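PDB 4J6O: metallophosphoesterase from Clostridium thermocellum, which probably removes 2',3'-phosphate ends from RNA, serving as the manganese-binding phosphatase component of the bacterial Pnkp-Hen1 repair system. Local coordinates for residues A[156-161]-A[171-176]; A[192-197]-A[218-223]. All blocks are in the same frame, centred on the assembly; numbering follows the deposited sequence.

Contact 1. Residues A[156-161]-A[171-176]; sequences AGMKEE and REFALY
With CG anti to its backbone N (chi1 -167°), F173 turns its ring to the 156-161 loop, where it meets G157, M158 and K159. K159, with CG wedged between its own N and carbonyl carbon (chi1 60°), passes its extended chain across the ring at roughly a right angle. Its CG covers one face, 4.1 Å from CZ of F173, and its ammonium group continues to a salt bridge with E178. M158 starts away from the helix but doubles back through bends at chi2 and chi3. Its sulfur reaches the ring obliquely in a Met-aromatic contact, SD of M158 4.9 Å from the centroid of the F173 ring, and its CE closes on A174 CB at 3.7 Å.

The backbone adds one direct link: A156 N donates to A174 O over 2.8 Å, with an N-H...O angle of 154°. CB of A156 packs beside this bond, 3.4 Å from F173 O. In this way the loop that follows strand 151-154 is closed onto the last turns of helix 168-176, a strand-to-helix connection within the calcineurin-like α/β fold.

At the ring edge, G157 O lies near the ring plane, 3.3 Å from CD1 and 3.4 Å from CE1 of F173. This buried carbonyl has no hydrogen-bond partner in the model, and the slightly positive C-H edge of the phenyl ring probably offers it a weak electrostatic substitute.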
loop_
_atom_site.group_PDB
_atom_site.type_symbol
_atom_site.label_atom_id
_atom_site.label_comp_id
_atom_site.label_asym_id
_atom_site.label_seq_id
_atom_site.Cartn_x
_atom_site.Cartn_y
_atom_site.Cartn_z
ATOM N N ALA A 156 -7.253 -3.034 -0.695
ATOM C CA ALA A 156 -8.393 -3.443 0.129
ATOM C C ALA A 156 -8.737 -4.900 -0.009
ATOM O O ALA A 156 -9.689 -5.372 0.609
ATOM C CB ALA A 156 -9.634 -2.549 -0.172
ATOM N N GLY A 157 -7.978 -5.649 -0.793
ATOM C CA GLY A 157 -8.319 -7.040 -1.102
ATOM C C GLY A 157 -8.873 -7.202 -2.516
ATOM O O GLY A 157 -8.991 -6.232 -3.255
ATOM N N MET A 158 -9.122 -8.436 -2.901
ATOM C CA MET A 158 -9.696 -8.699 -4.214
ATOM C C MET A 158 -10.435 -10.045 -4.144
ATOM O O MET A 158 -9.815 -11.120 -4.092
ATOM C CB MET A 158 -8.619 -8.687 -5.306
ATOM C CG MET A 158 -9.204 -8.638 -6.744
ATOM S SD MET A 158 -10.286 -7.251 -6.978
ATOM C CE MET A 158 -9.143 -5.862 -6.825
ATOM N N LYS A 159 -11.768 -9.988 -4.142
ATOM C CA LYS A 159 -12.538 -11.222 -4.127
ATOM C C LYS A 159 -12.333 -12.009 -5.433
ATOM O O LYS A 159 -11.924 -11.432 -6.443
ATOM C CB LYS A 159 -14.018 -10.929 -3.872
ATOM C CG LYS A 159 -14.652 -10.050 -4.880
ATOM C CD LYS A 159 -16.186 -10.055 -4.579
ATOM C CE LYS A 159 -16.952 -8.984 -5.290
ATOM N NZ LYS A 159 -18.429 -9.116 -5.005
ATOM N N GLU A 160 -12.549 -13.332 -5.379
ATOM C CA GLU A 160 -12.188 -14.236 -6.475
ATOM C C GLU A 160 -12.677 -13.820 -7.858
ATOM O O GLU A 160 -11.905 -13.819 -8.820
ATOM C CB GLU A 160 -12.674 -15.648 -6.172
ATOM C CG GLU A 160 -12.319 -16.634 -7.269
ATOM C CD GLU A 160 -12.594 -18.061 -6.880
ATOM O OE1 GLU A 160 -13.132 -18.302 -5.770
ATOM O OE2 GLU A 160 -12.253 -18.948 -7.688
ATOM N N GLU A 161 -13.965 -13.466 -7.935
ATOM C CA GLU A 161 -14.644 -13.117 -9.180
ATOM C C GLU A 161 -13.961 -11.970 -9.930
ATOM O O GLU A 161 -14.089 -11.862 -11.139
ATOM C CB GLU A 161 -16.119 -12.755 -8.868
ATOM C CG GLU A 161 -16.964 -12.249 -10.035
ATOM C CD GLU A 161 -18.293 -11.590 -9.594
ATOM O OE1 GLU A 161 -18.591 -11.553 -8.374
ATOM O OE2 GLU A 161 -19.045 -11.107 -10.485
ATOM N N ARG A 171 -11.313 -1.855 -9.942
ATOM C CA ARG A 171 -10.384 -0.908 -9.372
ATOM C C ARG A 171 -10.995 -0.263 -8.107
ATOM O O ARG A 171 -10.317 -0.099 -7.085
ATOM C CB ARG A 171 -9.968 0.143 -10.396
ATOM C CG ARG A 171 -9.171 1.235 -9.767
ATOM C CD ARG A 171 -8.870 2.369 -10.731
ATOM N NE ARG A 171 -7.620 3.042 -10.355
ATOM C CZ ARG A 171 -7.525 4.281 -9.878
ATOM N NH1 ARG A 171 -8.617 5.053 -9.709
ATOM N NH2 ARG A 171 -6.314 4.748 -9.584
ATOM N N GLU A 172 -12.297 0.010 -8.131
ATOM C CA GLU A 172 -12.899 0.548 -6.917
ATOM C C GLU A 172 -12.813 -0.433 -5.743
ATOM O O GLU A 172 -12.601 -0.032 -4.570
ATOM C CB GLU A 172 -14.379 0.924 -7.186
ATOM C CG GLU A 172 -14.519 1.933 -8.262
ATOM C CD GLU A 172 -16.000 2.274 -8.545
ATOM O OE1 GLU A 172 -16.878 1.895 -7.728
ATOM O OE2 GLU A 172 -16.275 2.911 -9.586
ATOM N N PHE A 173 -12.986 -1.726 -6.043
ATOM C CA PHE A 173 -12.841 -2.751 -4.999
ATOM C C PHE A 173 -11.424 -2.722 -4.394
ATOM O O PHE A 173 -11.275 -2.715 -3.175
ATOM C CB PHE A 173 -13.162 -4.148 -5.539
ATOM C CG PHE A 173 -13.333 -5.179 -4.455
ATOM C CD1 PHE A 173 -12.221 -5.758 -3.839
ATOM C CD2 PHE A 173 -14.584 -5.531 -3.990
ATOM C CE1 PHE A 173 -12.379 -6.664 -2.817
ATOM C CE2 PHE A 173 -14.741 -6.429 -2.943
ATOM C CZ PHE A 173 -13.636 -7.025 -2.367
ATOM N N ALA A 174 -10.438 -2.598 -5.269
ATOM C CA ALA A 174 -9.042 -2.568 -4.781
ATOM C C ALA A 174 -8.797 -1.412 -3.820
ATOM O O ALA A 174 -7.987 -1.470 -2.897
ATOM C CB ALA A 174 -8.072 -2.459 -5.970
ATOM N N LEU A 175 -9.451 -0.295 -4.078
ATOM C CA LEU A 175 -9.203 0.885 -3.299
ATOM C C LEU A 175 -9.981 0.941 -1.993
ATOM O O LEU A 175 -9.471 1.417 -0.983
ATOM C CB LEU A 175 -9.545 2.134 -4.117
ATOM C CG LEU A 175 -8.704 2.397 -5.366
ATOM C CD1 LEU A 175 -9.244 3.574 -6.152
ATOM C CD2 LEU A 175 -7.265 2.712 -4.958
ATOM N N TYR A 176 -11.242 0.494 -2.031
ATOM C CA TYR A 176 -12.285 0.756 -1.022
ATOM C C TYR A 176 -12.993 -0.532 -0.537
ATOM O O TYR A 176 -13.786 -0.470 0.398
ATOM C CB TYR A 176 -13.407 1.684 -1.632
ATOM C CG TYR A 176 -12.925 2.964 -2.293
ATOM C CD1 TYR A 176 -12.276 3.958 -1.551
ATOM C CD2 TYR A 176 -13.096 3.182 -3.643
ATOM C CE1 TYR A 176 -11.812 5.136 -2.161
ATOM C CE2 TYR A 176 -12.635 4.332 -4.261
ATOM C CZ TYR A 176 -11.994 5.309 -3.524
ATOM O OH TYR A 176 -11.553 6.448 -4.189
#

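Contact 2. Residues A[192-197]-A[218-223]; sequences YDWASD and NNTINI
The indole of W194 and the methyl of T220 approach from opposite directions, CG2 of T220 standing 3.7 Å from both CH2 and CZ3 of W194 at an oblique angle to the ring. Over the centre of one indole face sits A195 CB, which also touches T220 OG1 at 3.5 Å. The ring of Y192 has W194 CA over one face, toward the rim, and D197 OD2 in plane at its edge, where the phenol OH donates to the anti lone pair of that carboxylate.

The 192-197 loop contains an Asx motif: S196 N donates to D193 OD1 from well above the carboxylate plane, and S196 OG donates to OD2. This compact turn leaves two successive carbonyls beside the amide of N218, just ahead of strand 220-222 in the six-stranded mixed sheet. ND2 of N218 gives a 2.7 Å bond to A195 O, which lies only 4° out of the amide plane, while its second bond, 3.2 Å to S196 O, is weak; N218 has two conformers, and the bonds, described for one of them, are to that extent less certain. R199 also donates to S196 O. T220 OG1 is hydrogen-bonded to V217 O, and its approach to the A195 methyl is a packing contact.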
loop_
_atom_site.group_PDB
_atom_site.type_symbol
_atom_site.label_atom_id
_atom_site.label_comp_id
_atom_site.label_asym_id
_atom_site.label_seq_id
_atom_site.Cartn_x
_atom_site.Cartn_y
_atom_site.Cartn_z
ATOM N N TYR A 192 -18.552 -4.937 3.284
ATOM C CA TYR A 192 -18.759 -6.357 3.059
ATOM C C TYR A 192 -17.471 -7.106 3.433
ATOM O O TYR A 192 -16.365 -6.713 3.002
ATOM C CB TYR A 192 -19.055 -6.582 1.585
ATOM C CG TYR A 192 -19.043 -8.023 1.170
ATOM C CD1 TYR A 192 -19.709 -8.991 1.900
ATOM C CD2 TYR A 192 -18.329 -8.416 0.039
ATOM C CE1 TYR A 192 -19.669 -10.324 1.503
ATOM C CE2 TYR A 192 -18.300 -9.723 -0.373
ATOM C CZ TYR A 192 -18.929 -10.674 0.372
ATOM O OH TYR A 192 -18.884 -11.980 -0.047
ATOM N N ASP A 193 -17.631 -8.145 4.259
ATOM C CA ASP A 193 -16.488 -8.951 4.725
ATOM C C ASP A 193 -16.207 -10.013 3.677
ATOM O O ASP A 193 -16.620 -11.172 3.815
ATOM C CB ASP A 193 -16.886 -9.642 6.004
ATOM C CG ASP A 193 -15.772 -10.488 6.579
ATOM O OD1 ASP A 193 -14.706 -10.651 5.923
ATOM O OD2 ASP A 193 -16.001 -10.996 7.672
ATOM N N TRP A 194 -15.536 -9.609 2.612
ATOM C CA TRP A 194 -15.327 -10.477 1.482
ATOM C C TRP A 194 -14.386 -11.627 1.859
ATOM O O TRP A 194 -14.456 -12.729 1.289
ATOM C CB TRP A 194 -14.753 -9.644 0.340
ATOM C CG TRP A 194 -13.325 -9.205 0.602
ATOM C CD1 TRP A 194 -12.925 -8.070 1.239
ATOM C CD2 TRP A 194 -12.115 -9.934 0.290
ATOM N NE1 TRP A 194 -11.569 -8.033 1.335
ATOM C CE2 TRP A 194 -11.034 -9.153 0.757
ATOM C CE3 TRP A 194 -11.852 -11.154 -0.329
ATOM C CZ2 TRP A 194 -9.685 -9.564 0.654
ATOM C CZ3 TRP A 194 -10.493 -11.573 -0.437
ATOM C CH2 TRP A 194 -9.440 -10.765 0.023
ATOM N N ALA A 195 -13.481 -11.365 2.800
ATOM C CA ALA A 195 -12.475 -12.393 3.096
ATOM C C ALA A 195 -13.120 -13.638 3.730
ATOM O O ALA A 195 -12.685 -14.771 3.502
ATOM C CB ALA A 195 -11.363 -11.829 3.990
ATOM N N SER A 196 -14.177 -13.435 4.505
ATOM C CA SER A 196 -14.888 -14.591 5.059
ATOM C C SER A 196 -15.500 -15.501 4.006
ATOM O O SER A 196 -15.558 -16.719 4.193
ATOM C CB SER A 196 -15.926 -14.173 6.081
ATOM O OG SER A 196 -15.245 -13.744 7.240
ATOM N N ASP A 197 -15.931 -14.922 2.892
ATOM C CA ASP A 197 -16.583 -15.702 1.866
ATOM C C ASP A 197 -15.609 -16.157 0.802
ATOM O O ASP A 197 -16.019 -16.788 -0.165
ATOM C CB ASP A 197 -17.677 -14.874 1.197
ATOM C CG ASP A 197 -18.871 -14.623 2.108
ATOM O OD1 ASP A 197 -19.073 -15.392 3.081
ATOM O OD2 ASP A 197 -19.604 -13.642 1.838
ATOM N N ASN A 218 -9.099 -17.615 5.713
ATOM C CA ASN A 218 -9.077 -18.439 4.515
ATOM C C ASN A 218 -7.758 -18.136 3.835
ATOM O O ASN A 218 -6.769 -17.873 4.505
ATOM C CB ASN A 218 -10.267 -18.115 3.612
ATOM C CG ASN A 218 -11.602 -18.347 4.313
ATOM O OD1 ASN A 218 -11.840 -19.407 4.887
ATOM N ND2 ASN A 218 -12.468 -17.340 4.285
ATOM N N ASN A 219 -7.739 -18.114 2.511
ATOM C CA ASN A 219 -6.492 -17.890 1.823
ATOM C C ASN A 219 -6.217 -16.391 1.720
ATOM O O ASN A 219 -5.927 -15.918 0.628
ATOM C CB ASN A 219 -6.570 -18.482 0.415
ATOM C CG ASN A 219 -5.211 -18.910 -0.128
ATOM O OD1 ASN A 219 -4.244 -19.045 0.610
ATOM N ND2 ASN A 219 -5.152 -19.150 -1.431
ATOM N N THR A 220 -6.329 -15.640 2.824
ATOM C CA THR A 220 -6.131 -14.185 2.716
ATOM C C THR A 220 -5.440 -13.701 3.947
ATOM O O THR A 220 -5.615 -14.287 5.002
ATOM C CB THR A 220 -7.473 -13.339 2.564
ATOM O OG1 THR A 220 -8.170 -13.245 3.810
ATOM C CG2 THR A 220 -8.419 -13.966 1.521
ATOM N N ILE A 221 -4.754 -12.571 3.856
ATOM C CA ILE A 221 -4.160 -12.008 5.085
ATOM C C ILE A 221 -4.058 -10.498 4.976
ATOM O O ILE A 221 -3.538 -9.967 3.986
ATOM C CB ILE A 221 -2.765 -12.621 5.371
ATOM C CG1 ILE A 221 -2.169 -12.032 6.679
ATOM C CG2 ILE A 221 -1.786 -12.497 4.203
ATOM C CD1 ILE A 221 -0.944 -12.791 7.164
ATOM N N ASN A 222 -4.547 -9.817 5.988
ATOM C CA ASN A 222 -4.491 -8.368 6.014
ATOM C C ASN A 222 -3.258 -8.023 6.845
ATOM O O ASN A 222 -3.165 -8.405 8.028
ATOM C CB ASN A 222 -5.753 -7.854 6.711
ATOM C CG ASN A 222 -5.777 -6.322 6.865
ATOM O OD1 ASN A 222 -4.772 -5.654 6.679
ATOM N ND2 ASN A 222 -6.946 -5.776 7.245
ATOM N N ILE A 223 -2.314 -7.344 6.225
ATOM C CA ILE A 223 -1.067 -7.017 6.937
ATOM C C ILE A 223 -0.910 -5.526 7.311
ATOM O O ILE A 223 0.192 -5.059 7.619
ATOM C CB ILE A 223 0.175 -7.467 6.119
ATOM C CG1 ILE A 223 0.286 -6.722 4.797
ATOM C CG2 ILE A 223 0.166 -9.001 5.914
ATOM C CD1 ILE A 223 1.686 -6.971 4.113
#

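Overall arrangement
Contacts 1 and 2 illustrate how neighbouring loops can share one aromatic residue. Their centres are 11 Å apart, and W194 of contact 2 reaches into contact 1: its ring meets F173 edge-to-face, its CZ2 lies 3.4 Å from G157 CA, and its NE1 makes a weak hydrogen bond of 3.3 Å to A156 O. Y206 also meets this indole edge-to-face. Strands 151-154, 203-206 and 220-222 are consecutive in one sheet, linking the loop of contact 1 to the strand of contact 2. The W194 side chain is about 14 Å from the manganese ion, which D19, H21 and D65 bind; the A156 side chain lies about 6 Å from a bound citrate, probably from the crystallisation liquor.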